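Local coordinates for peroxisomal fatty acid beta-oxidation multifunctional protein MFP2 (Arabidopsis thaliana, PDB 2WTB) that hydrates long-chain enoyl-CoA and oxidises the resulting 3-hydroxyacyl-CoA with NAD+ in peroxisomal fatty acid beta-oxidation during seed germination, at residues Ala398-Asn402 with Ile403-Gln407; Ser428-Leu432 with Asn433-Glu437; Asn466-Ala470 with Gln471-Asp475. All blocks are in the same frame, centred on the assembly; numbering follows the deposited sequence.

In the fold
All three interactions are strand-to-helix junctions of the 3-hydroxyacyl-CoA dehydrogenase NAD-binding domain, on three successive helices. Interaction 1, at the start of helix 403-416, is a surface contact and relies on a lysine that reaches back to backbone carbonyls and an acid. Interaction 2, at the short helix 432-435, and interaction 3, at helix 470-482, are partly buried and use side-chain caps, an aspartate and a serine respectively, each beside an apolar contact. Interactions 1 and 2 touch, their centres about 9 Å apart, through Glu401 with Thr429 and Gln407 with Lys434. Interaction 3 meets interaction 2 where His467 packs on Asn433, but its nearest atoms stay about 13 Å from interaction 1.

Interaction 1: residues Ala398-Asn402 with Ile403-Gln407; sequences AVIEN and ISLKQ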
ATOM      1  N   ALA A 398      25.530  -3.747   4.619  1.00 83.32           N
ATOM      2  CA  ALA A 398      24.705  -4.953   4.613  1.00 82.37           C
ATOM      3  C   ALA A 398      25.565  -6.209   4.701  1.00 85.91           C
ATOM      4  O   ALA A 398      25.446  -7.119   3.878  1.00 87.44           O
ATOM      5  CB  ALA A 398      23.827  -4.993   3.371  1.00 73.64           C
ATOM      6  N   VAL A 399      26.433  -6.249   5.706  1.00 81.05           N
ATOM      7  CA  VAL A 399      27.330  -7.378   5.915  1.00 79.33           C
ATOM      8  C   VAL A 399      26.724  -8.358   6.918  1.00 70.88           C
ATOM      9  O   VAL A 399      25.774  -8.017   7.623  1.00 69.19           O
ATOM     10  CB  VAL A 399      28.714  -6.888   6.400  1.00 72.49           C
ATOM     11  CG1 VAL A 399      29.609  -8.056   6.768  1.00 92.23           C
ATOM     12  CG2 VAL A 399      29.372  -6.043   5.327  1.00 62.85           C
ATOM     13  N   ILE A 400      27.259  -9.577   6.964  1.00 63.93           N
ATOM     14  CA  ILE A 400      26.810 -10.583   7.925  1.00 69.00           C
ATOM     15  C   ILE A 400      26.614  -9.987   9.317  1.00 75.31           C
ATOM     16  O   ILE A 400      27.252  -8.996   9.675  1.00 71.03           O
ATOM     17  CB  ILE A 400      27.809 -11.753   8.031  1.00 77.38           C
ATOM     18  CG1 ILE A 400      29.174 -11.246   8.502  1.00 75.30           C
ATOM     19  CG2 ILE A 400      27.924 -12.490   6.701  1.00 62.62           C
ATOM     20  CD1 ILE A 400      30.188 -12.346   8.728  1.00 84.63           C
ATOM     21  N   GLU A 401      25.729 -10.599  10.098  1.00 82.93           N
ATOM     22  CA  GLU A 401      25.421 -10.114  11.439  1.00 80.36           C
ATOM     23  C   GLU A 401      26.547 -10.419  12.424  1.00 78.49           C
ATOM     24  O   GLU A 401      26.371 -11.188  13.368  1.00 74.66           O
ATOM     25  CB  GLU A 401      24.100 -10.708  11.936  1.00 74.07           C
ATOM     26  CG  GLU A 401      22.895 -10.327  11.085  1.00 79.70           C
ATOM     27  CD  GLU A 401      22.604  -8.837  11.112  1.00 80.70           C
ATOM     28  OE1 GLU A 401      22.430  -8.285  12.220  1.00 79.17           O
ATOM     29  OE2 GLU A 401      22.542  -8.219  10.028  1.00 77.11           O
ATOM     30  N   ASN A 402      27.704  -9.806  12.191  1.00 81.14           N
ATOM     31  CA  ASN A 402      28.860  -9.958  13.066  1.00 85.37           C
ATOM     32  C   ASN A 402      29.274  -8.616  13.659  1.00 75.84           C
ATOM     33  O   ASN A 402      29.716  -7.723  12.938  1.00 76.34           O
ATOM     34  CB  ASN A 402      30.030 -10.580  12.298  1.00 88.48           C
ATOM     35  CG  ASN A 402      31.315 -10.607  13.107  1.00 95.66           C
ATOM     36  OD1 ASN A 402      31.311 -10.365  14.314  1.00 95.75           O
ATOM     37  ND2 ASN A 402      32.425 -10.905  12.442  1.00102.51           N
ATOM     38  N   ILE A 403      29.132  -8.481  14.975  1.00 83.11           N
ATOM     39  CA  ILE A 403      29.428  -7.225  15.660  1.00 87.61           C
ATOM     40  C   ILE A 403      30.869  -6.771  15.444  1.00 86.02           C
ATOM     41  O   ILE A 403      31.116  -5.649  15.000  1.00 80.50           O
ATOM     42  CB  ILE A 403      29.169  -7.331  17.174  1.00 84.80           C
ATOM     43  CG1 ILE A 403      27.756  -7.856  17.438  1.00 88.45           C
ATOM     44  CG2 ILE A 403      29.381  -5.980  17.840  1.00 77.78           C
ATOM     45  CD1 ILE A 403      27.451  -8.080  18.903  1.00 90.27           C
ATOM     46  N   SER A 404      31.814  -7.646  15.772  1.00 85.10           N
ATOM     47  CA  SER A 404      33.231  -7.354  15.603  1.00 79.73           C
ATOM     48  C   SER A 404      33.519  -6.756  14.228  1.00 75.54           C
ATOM     49  O   SER A 404      34.259  -5.779  14.106  1.00 67.05           O
ATOM     50  CB  SER A 404      34.058  -8.625  15.807  1.00 87.56           C
ATOM     51  OG  SER A 404      35.416  -8.412  15.464  1.00 97.04           O
ATOM     52  N   LEU A 405      32.920  -7.348  13.199  1.00 76.94           N
ATOM     53  CA  LEU A 405      33.140  -6.925  11.820  1.00 76.41           C
ATOM     54  C   LEU A 405      32.442  -5.606  11.488  1.00 74.37           C
ATOM     55  O   LEU A 405      33.010  -4.752  10.807  1.00 79.42           O
ATOM     56  CB  LEU A 405      32.694  -8.028  10.855  1.00 81.75           C
ATOM     57  CG  LEU A 405      32.558  -7.702   9.366  1.00 80.68           C
ATOM     58  CD1 LEU A 405      33.782  -6.974   8.834  1.00 78.63           C
ATOM     59  CD2 LEU A 405      32.312  -8.979   8.581  1.00 85.04           C
ATOM     60  N   LYS A 406      31.211  -5.442  11.967  1.00 69.19           N
ATOM     61  CA  LYS A 406      30.457  -4.212  11.723  1.00 74.65           C
ATOM     62  C   LYS A 406      31.121  -3.004  12.381  1.00 68.34           C
ATOM     63  O   LYS A 406      31.251  -1.945  11.767  1.00 63.92           O
ATOM     64  CB  LYS A 406      29.013  -4.350  12.210  1.00 72.10           C
ATOM     65  CG  LYS A 406      28.066  -5.007  11.215  1.00 62.92           C
ATOM     66  CD  LYS A 406      26.731  -5.331  11.873  1.00 63.91           C
ATOM     67  CE  LYS A 406      25.608  -5.457  10.855  1.00 64.58           C
ATOM     68  NZ  LYS A 406      25.795  -6.611   9.941  1.00 66.96           N
ATOM     69  N   GLN A 407      31.538  -3.168  13.633  1.00 72.19           N
ATOM     70  CA  GLN A 407      32.223  -2.103  14.355  1.00 70.26           C
ATOM     71  C   GLN A 407      33.413  -1.591  13.556  1.00 78.83           C
ATOM     72  O   GLN A 407      33.712  -0.395  13.564  1.00 86.62           O
ATOM     73  CB  GLN A 407      32.692  -2.595  15.725  1.00 62.56           C
ATOM     74  CG  GLN A 407      31.610  -2.617  16.790  1.00 56.16           C
ATOM     75  CD  GLN A 407      32.078  -3.252  18.085  1.00 65.92           C
ATOM     76  OE1 GLN A 407      32.966  -4.106  18.089  1.00 66.45           O
ATOM     77  NE2 GLN A 407      31.477  -2.840  19.196  1.00 63.73           N
TER
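Lys406 reaches back over the loop before its helix, and its NZ donates to Ile400 O at 2.8 Å. The ammonium comes in from above the carbonyl plane, 58° out of it, while Asn402 N reaches the same oxygen from the opposite face at 2.7 Å, so two donors grip Ile400 O. The second bond closes an inverse gamma turn centred on Glu401. Lys406 NZ also lies 2.7 Å from Val399 O and makes a long salt bridge of 3.6 Å with Glu401 OE2; a bend at the last torsion (chi4 65°) brings it in among these oxygens. The CD2 branch of Leu405 touches Val399 CG1 at 3.4 Å and Ile400 CG1 at 3.9 Å, crossing both side chains at about a right angle. Further out, Lys406 N donates to Asn402 O at 2.9 Å, starting the helical ladder from the N-cap residue. Glu397 gives Lys406 NZ a further salt-bridge partner, and in a second shell Glu401 OE1 accepts from Thr427, Ser428 and Thr429. The strand-loop-helix junction sets Val399 against the turn of Gly319, Gly321 and Gly324, whose spacing is consistent with the GxGxxG motif of Rossmann-type NAD-binding domains.

Interaction 2: residues Ser428-Leu432 with Asn433-Glu437; sequences STIDL and NKIGE
Asp431 meets Asn433 at the N-cap of the short helix 432-435. In the side-chain bond, Asp431 OD1 accepts from Asn433 N at 2.8 Å, an Asx turn in which the donor stands above the carboxylate plane, 64° out of it. The carboxylate is brought there by CG lying anti to the backbone N (chi1 172°), and OD1 also accepts from Asn492 ND2. Among backbone bonds, Asp431 O takes Lys434 N at 3.0 Å and, weakly, Ile435 N at 3.4 Å; the latter N-H is shared with Leu432 O in a second weak bond. With the carboxylate gone, an alanine here would probably leave Asn433 N and Asn492 ND2 without their common acceptor and the helix start less firmly held. The Lys434 chain passes the carboxylate, its CG 3.8 Å from Asp431 OD2. Lys434 NZ is 5.0 Å from Asp431 OD2, so the opposite charges are not in contact but may attract at a distance. The apolar contact is Ile430 CG2 against Ile435 CG1, 3.9 Å apart, the two side chains crossing at about a right angle. Following strand 422-425, the turn lies against helix 403-416, where Ile430 packs on Ile403 and Lys406 and Ile435 on Phe410.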
ATOM      1  N   SER A 428      20.006  -6.229  11.421  1.00 57.97           N
ATOM      2  CA  SER A 428      18.694  -6.735  11.799  1.00 68.87           C
ATOM      3  C   SER A 428      18.673  -7.272  13.226  1.00 74.93           C
ATOM      4  O   SER A 428      17.626  -7.290  13.878  1.00 72.66           O
ATOM      5  CB  SER A 428      18.253  -7.828  10.824  1.00 71.43           C
ATOM      6  OG  SER A 428      16.914  -8.218  11.066  1.00 77.93           O
ATOM      7  N   THR A 429      19.832  -7.704  13.711  1.00 79.57           N
ATOM      8  CA  THR A 429      19.914  -8.359  15.012  1.00 82.07           C
ATOM      9  C   THR A 429      20.932  -7.705  15.939  1.00 77.31           C
ATOM     10  O   THR A 429      21.141  -8.165  17.060  1.00 79.06           O
ATOM     11  CB  THR A 429      20.287  -9.844  14.859  1.00 77.74           C
ATOM     12  OG1 THR A 429      21.602  -9.950  14.300  1.00 76.35           O
ATOM     13  CG2 THR A 429      19.295 -10.550  13.949  1.00 77.01           C
ATOM     14  N   ILE A 430      21.566  -6.635  15.472  1.00 69.73           N
ATOM     15  CA  ILE A 430      22.620  -5.995  16.248  1.00 66.32           C
ATOM     16  C   ILE A 430      22.262  -4.566  16.651  1.00 68.92           C
ATOM     17  O   ILE A 430      21.770  -3.782  15.841  1.00 67.30           O
ATOM     18  CB  ILE A 430      23.965  -6.011  15.493  1.00 75.66           C
ATOM     19  CG1 ILE A 430      24.364  -7.451  15.162  1.00 81.22           C
ATOM     20  CG2 ILE A 430      25.049  -5.331  16.313  1.00 72.88           C
ATOM     21  CD1 ILE A 430      25.705  -7.577  14.474  1.00 82.75           C
ATOM     22  N   ASP A 431      22.512  -4.249  17.919  1.00 68.60           N
ATOM     23  CA  ASP A 431      22.262  -2.921  18.467  1.00 63.82           C
ATOM     24  C   ASP A 431      23.069  -1.849  17.730  1.00 64.81           C
ATOM     25  O   ASP A 431      24.300  -1.879  17.724  1.00 63.78           O
ATOM     26  CB  ASP A 431      22.600  -2.914  19.962  1.00 69.76           C
ATOM     27  CG  ASP A 431      22.562  -1.524  20.572  1.00 74.21           C
ATOM     28  OD1 ASP A 431      22.021  -0.595  19.937  1.00 76.40           O
ATOM     29  OD2 ASP A 431      23.074  -1.364  21.699  1.00 72.78           O
ATOM     30  N   LEU A 432      22.364  -0.903  17.118  1.00 58.32           N
ATOM     31  CA  LEU A 432      23.001   0.173  16.363  1.00 54.06           C
ATOM     32  C   LEU A 432      24.047   0.940  17.179  1.00 61.28           C
ATOM     33  O   LEU A 432      25.045   1.414  16.633  1.00 62.60           O
ATOM     34  CB  LEU A 432      21.948   1.140  15.812  1.00 51.38           C
ATOM     35  CG  LEU A 432      21.239   0.756  14.511  1.00 50.20           C
ATOM     36  CD1 LEU A 432      20.561  -0.590  14.637  1.00 68.75           C
ATOM     37  CD2 LEU A 432      20.226   1.815  14.140  1.00 55.41           C
ATOM     38  N   ASN A 433      23.819   1.060  18.482  1.00 58.13           N
ATOM     39  CA  ASN A 433      24.746   1.789  19.347  1.00 60.35           C
ATOM     40  C   ASN A 433      26.104   1.113  19.509  1.00 64.72           C
ATOM     41  O   ASN A 433      27.107   1.779  19.768  1.00 74.82           O
ATOM     42  CB  ASN A 433      24.117   2.055  20.716  1.00 50.64           C
ATOM     43  CG  ASN A 433      23.129   3.200  20.684  1.00 57.42           C
ATOM     44  OD1 ASN A 433      22.041   3.116  21.253  1.00 61.03           O
ATOM     45  ND2 ASN A 433      23.500   4.277  20.003  1.00 49.95           N
ATOM     46  N   LYS A 434      26.134  -0.206  19.354  1.00 61.58           N
ATOM     47  CA  LYS A 434      27.379  -0.952  19.487  1.00 61.38           C
ATOM     48  C   LYS A 434      28.179  -0.948  18.188  1.00 59.77           C
ATOM     49  O   LYS A 434      29.402  -1.093  18.201  1.00 66.89           O
ATOM     50  CB  LYS A 434      27.106  -2.385  19.951  1.00 60.28           C
ATOM     51  CG  LYS A 434      26.683  -2.482  21.406  1.00 63.20           C
ATOM     52  CD  LYS A 434      26.380  -3.913  21.804  1.00 76.07           C
ATOM     53  CE  LYS A 434      25.842  -3.985  23.223  1.00 85.87           C
ATOM     54  NZ  LYS A 434      25.463  -5.376  23.600  1.00 95.84           N
ATOM     55  N   ILE A 435      27.486  -0.775  17.070  1.00 56.56           N
ATOM     56  CA  ILE A 435      28.139  -0.725  15.769  1.00 70.48           C
ATOM     57  C   ILE A 435      29.030   0.511  15.649  1.00 80.35           C
ATOM     58  O   ILE A 435      30.147   0.436  15.134  1.00 89.30           O
ATOM     59  CB  ILE A 435      27.112  -0.736  14.622  1.00 72.74           C
ATOM     60  CG1 ILE A 435      26.337  -2.055  14.618  1.00 78.81           C
ATOM     61  CG2 ILE A 435      27.801  -0.518  13.287  1.00 66.78           C
ATOM     62  CD1 ILE A 435      25.323  -2.166  13.497  1.00 82.89           C
ATOM     63  N   GLY A 436      28.535   1.644  16.136  1.00 76.74           N
ATOM     64  CA  GLY A 436      29.285   2.886  16.081  1.00 80.08           C
ATOM     65  C   GLY A 436      30.146   3.127  17.307  1.00 76.60           C
ATOM     66  O   GLY A 436      30.488   4.267  17.621  1.00 76.70           O
ATOM     67  N   GLU A 437      30.501   2.048  17.996  1.00 69.44           N
ATOM     68  CA  GLU A 437      31.292   2.140  19.218  1.00 63.31           C
ATOM     69  C   GLU A 437      32.648   2.802  18.990  1.00 73.55           C
ATOM     70  O   GLU A 437      33.062   3.668  19.763  1.00 78.84           O
ATOM     71  CB  GLU A 437      31.491   0.749  19.825  1.00 69.61           C
ATOM     72  CG  GLU A 437      32.377   0.730  21.060  1.00 90.78           C
ATOM     73  CD  GLU A 437      31.752   1.448  22.242  1.00110.23           C
ATOM     74  OE1 GLU A 437      30.518   1.648  22.238  1.00106.37           O
ATOM     75  OE2 GLU A 437      32.497   1.809  23.178  1.00121.16           O
TER

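Interaction 3: residues Asn466-Ala470 with Gln471-Asp475; sequences NHTSA and QVIVD
Ser469 and Val472 meet at the N-cap of helix 470-482, the helix of a beta-alpha-beta crossover that joins the parallel, neighbouring strands 459-464 and 486-491 of the NAD-binding domain. The serine hydroxyl is turned between its own backbone N and carbonyl carbon (chi1 72°), which brings OG over the first turn: it accepts weakly from Val472 N at 3.4 Å and lies alongside the CG2 branch of the same valine. Asp443 gives OG a further, weak partner, and a backbone hydrogen bond also links Ser469 to Asp443.

One residue earlier, Thr468 sends its two branches to different tasks. Its methyl CG2 meets Ile473 CG1 at 3.5 Å and Ile473 CD1 at 3.9 Å, the two side chains crossing at about a right angle. The hydroxyl OG1 instead hydrogen-bonds with Thr465 N and with Ile445 O. The apolar branch therefore packs on the helix while the polar one holds the preceding loop and the neighbouring strand 445-450. Val472 packs on Val446 of this strand and on Ile422 of strand 422-425, seating the helix against the sheet.

Along the helix, Gln471 bends at chi2 and runs forward one turn, so that its NE2 donates to Asp475 OD1 at 2.9 Å. The carboxylate oxygen lies almost in the amide plane of the glutamine, while the nitrogen stands 39° above the carboxylate plane. Gln471 NE2 has a second acceptor in Val308 O, and Asp475 OD2 forms a salt bridge with Arg310, tying this pair to the segment ahead of strand 315-318.

The backbone completes the first turn: Ile473 N reaches Ser469 O in the carbonyl plane at 3.3 Å, and Val474 N points at Ala470 O, 2.8 Å away, with a nearly straight N-H...O angle of 171°.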
ATOM      1  N   ASN A 466      19.012   7.256  20.181  1.00 53.59           N
ATOM      2  CA  ASN A 466      18.939   8.447  21.013  1.00 52.05           C
ATOM      3  C   ASN A 466      19.837   9.534  20.440  1.00 54.14           C
ATOM      4  O   ASN A 466      19.701  10.709  20.775  1.00 57.39           O
ATOM      5  CB  ASN A 466      19.381   8.131  22.441  1.00 59.75           C
ATOM      6  CG  ASN A 466      18.663   6.935  23.023  1.00 69.04           C
ATOM      7  OD1 ASN A 466      19.288   6.046  23.606  1.00 77.25           O
ATOM      8  ND2 ASN A 466      17.343   6.901  22.867  1.00 61.47           N
ATOM      9  N   HIS A 467      20.756   9.127  19.570  1.00 53.10           N
ATOM     10  CA  HIS A 467      21.765  10.035  19.039  1.00 55.51           C
ATOM     11  C   HIS A 467      21.500  10.445  17.591  1.00 56.73           C
ATOM     12  O   HIS A 467      21.923  11.516  17.158  1.00 60.98           O
ATOM     13  CB  HIS A 467      23.154   9.408  19.169  1.00 43.66           C
ATOM     14  CG  HIS A 467      23.462   8.918  20.549  1.00 48.86           C
ATOM     15  ND1 HIS A 467      23.929   9.747  21.547  1.00 53.21           N
ATOM     16  CD2 HIS A 467      23.363   7.686  21.101  1.00 50.52           C
ATOM     17  CE1 HIS A 467      24.105   9.046  22.652  1.00 57.36           C
ATOM     18  NE2 HIS A 467      23.772   7.791  22.408  1.00 53.21           N
ATOM     19  N   THR A 468      20.807   9.593  16.844  1.00 57.12           N
ATOM     20  CA  THR A 468      20.495   9.904  15.455  1.00 54.43           C
ATOM     21  C   THR A 468      19.929  11.312  15.354  1.00 48.11           C
ATOM     22  O   THR A 468      18.942  11.643  16.010  1.00 46.90           O
ATOM     23  CB  THR A 468      19.478   8.913  14.860  1.00 57.16           C
ATOM     24  OG1 THR A 468      19.999   7.581  14.942  1.00 58.29           O
ATOM     25  CG2 THR A 468      19.198   9.257  13.407  1.00 49.92           C
ATOM     26  N   SER A 469      20.564  12.141  14.533  1.00 44.16           N
ATOM     27  CA  SER A 469      20.124  13.518  14.360  1.00 52.00           C
ATOM     28  C   SER A 469      18.865  13.596  13.501  1.00 50.96           C
ATOM     29  O   SER A 469      18.710  12.847  12.537  1.00 47.47           O
ATOM     30  CB  SER A 469      21.233  14.363  13.735  1.00 55.87           C
ATOM     31  OG  SER A 469      21.409  14.032  12.371  1.00 61.36           O
ATOM     32  N   ALA A 470      17.969  14.511  13.859  1.00 43.52           N
ATOM     33  CA  ALA A 470      16.725  14.688  13.126  1.00 40.90           C
ATOM     34  C   ALA A 470      16.970  14.872  11.633  1.00 48.03           C
ATOM     35  O   ALA A 470      16.231  14.337  10.805  1.00 46.51           O
ATOM     36  CB  ALA A 470      15.947  15.867  13.682  1.00 33.61           C
ATOM     37  N   GLN A 471      18.011  15.625  11.294  1.00 46.74           N
ATOM     38  CA  GLN A 471      18.302  15.935   9.897  1.00 50.57           C
ATOM     39  C   GLN A 471      18.640  14.688   9.085  1.00 46.26           C
ATOM     40  O   GLN A 471      18.328  14.614   7.898  1.00 50.97           O
ATOM     41  CB  GLN A 471      19.436  16.959   9.793  1.00 45.06           C
ATOM     42  CG  GLN A 471      19.907  17.221   8.369  1.00 35.04           C
ATOM     43  CD  GLN A 471      18.877  17.950   7.533  1.00 47.10           C
ATOM     44  OE1 GLN A 471      18.368  19.003   7.926  1.00 49.64           O
ATOM     45  NE2 GLN A 471      18.569  17.399   6.366  1.00 47.63           N
ATOM     46  N   VAL A 472      19.278  13.713   9.724  1.00 43.01           N
ATOM     47  CA  VAL A 472      19.591  12.454   9.056  1.00 48.24           C
ATOM     48  C   VAL A 472      18.315  11.646   8.812  1.00 62.28           C
ATOM     49  O   VAL A 472      18.147  11.028   7.759  1.00 63.13           O
ATOM     50  CB  VAL A 472      20.607  11.613   9.856  1.00 44.32           C
ATOM     51  CG1 VAL A 472      20.758  10.226   9.244  1.00 50.82           C
ATOM     52  CG2 VAL A 472      21.951  12.316   9.904  1.00 46.15           C
ATOM     53  N   ILE A 473      17.416  11.663   9.791  1.00 51.63           N
ATOM     54  CA  ILE A 473      16.140  10.970   9.665  1.00 43.30           C
ATOM     55  C   ILE A 473      15.297  11.594   8.557  1.00 46.34           C
ATOM     56  O   ILE A 473      14.735  10.887   7.723  1.00 44.39           O
ATOM     57  CB  ILE A 473      15.357  10.998  10.987  1.00 39.61           C
ATOM     58  CG1 ILE A 473      16.055  10.125  12.032  1.00 34.21           C
ATOM     59  CG2 ILE A 473      13.933  10.529  10.770  1.00 38.18           C
ATOM     60  CD1 ILE A 473      15.467  10.242  13.417  1.00 33.41           C
ATOM     61  N   VAL A 474      15.218  12.920   8.552  1.00 45.29           N
ATOM     62  CA  VAL A 474      14.506  13.640   7.505  1.00 35.52           C
ATOM     63  C   VAL A 474      15.090  13.308   6.134  1.00 50.61           C
ATOM     64  O   VAL A 474      14.360  13.209   5.147  1.00 59.01           O
ATOM     65  CB  VAL A 474      14.551  15.164   7.744  1.00 35.22           C
ATOM     66  CG1 VAL A 474      14.296  15.928   6.450  1.00 29.93           C
ATOM     67  CG2 VAL A 474      13.554  15.561   8.826  1.00 31.83           C
ATOM     68  N   ASP A 475      16.405  13.129   6.080  1.00 44.29           N
ATOM     69  CA  ASP A 475      17.073  12.764   4.837  1.00 50.36           C
ATOM     70  C   ASP A 475      16.635  11.384   4.366  1.00 55.88           C
ATOM     71  O   ASP A 475      16.153  11.219   3.247  1.00 62.05           O
ATOM     72  CB  ASP A 475      18.592  12.793   5.014  1.00 62.04           C
ATOM     73  CG  ASP A 475      19.146  14.202   5.093  1.00 86.49           C
ATOM     74  OD1 ASP A 475      18.466  15.138   4.623  1.00 92.73           O
ATOM     75  OD2 ASP A 475      20.262  14.376   5.625  1.00 96.12           O
TER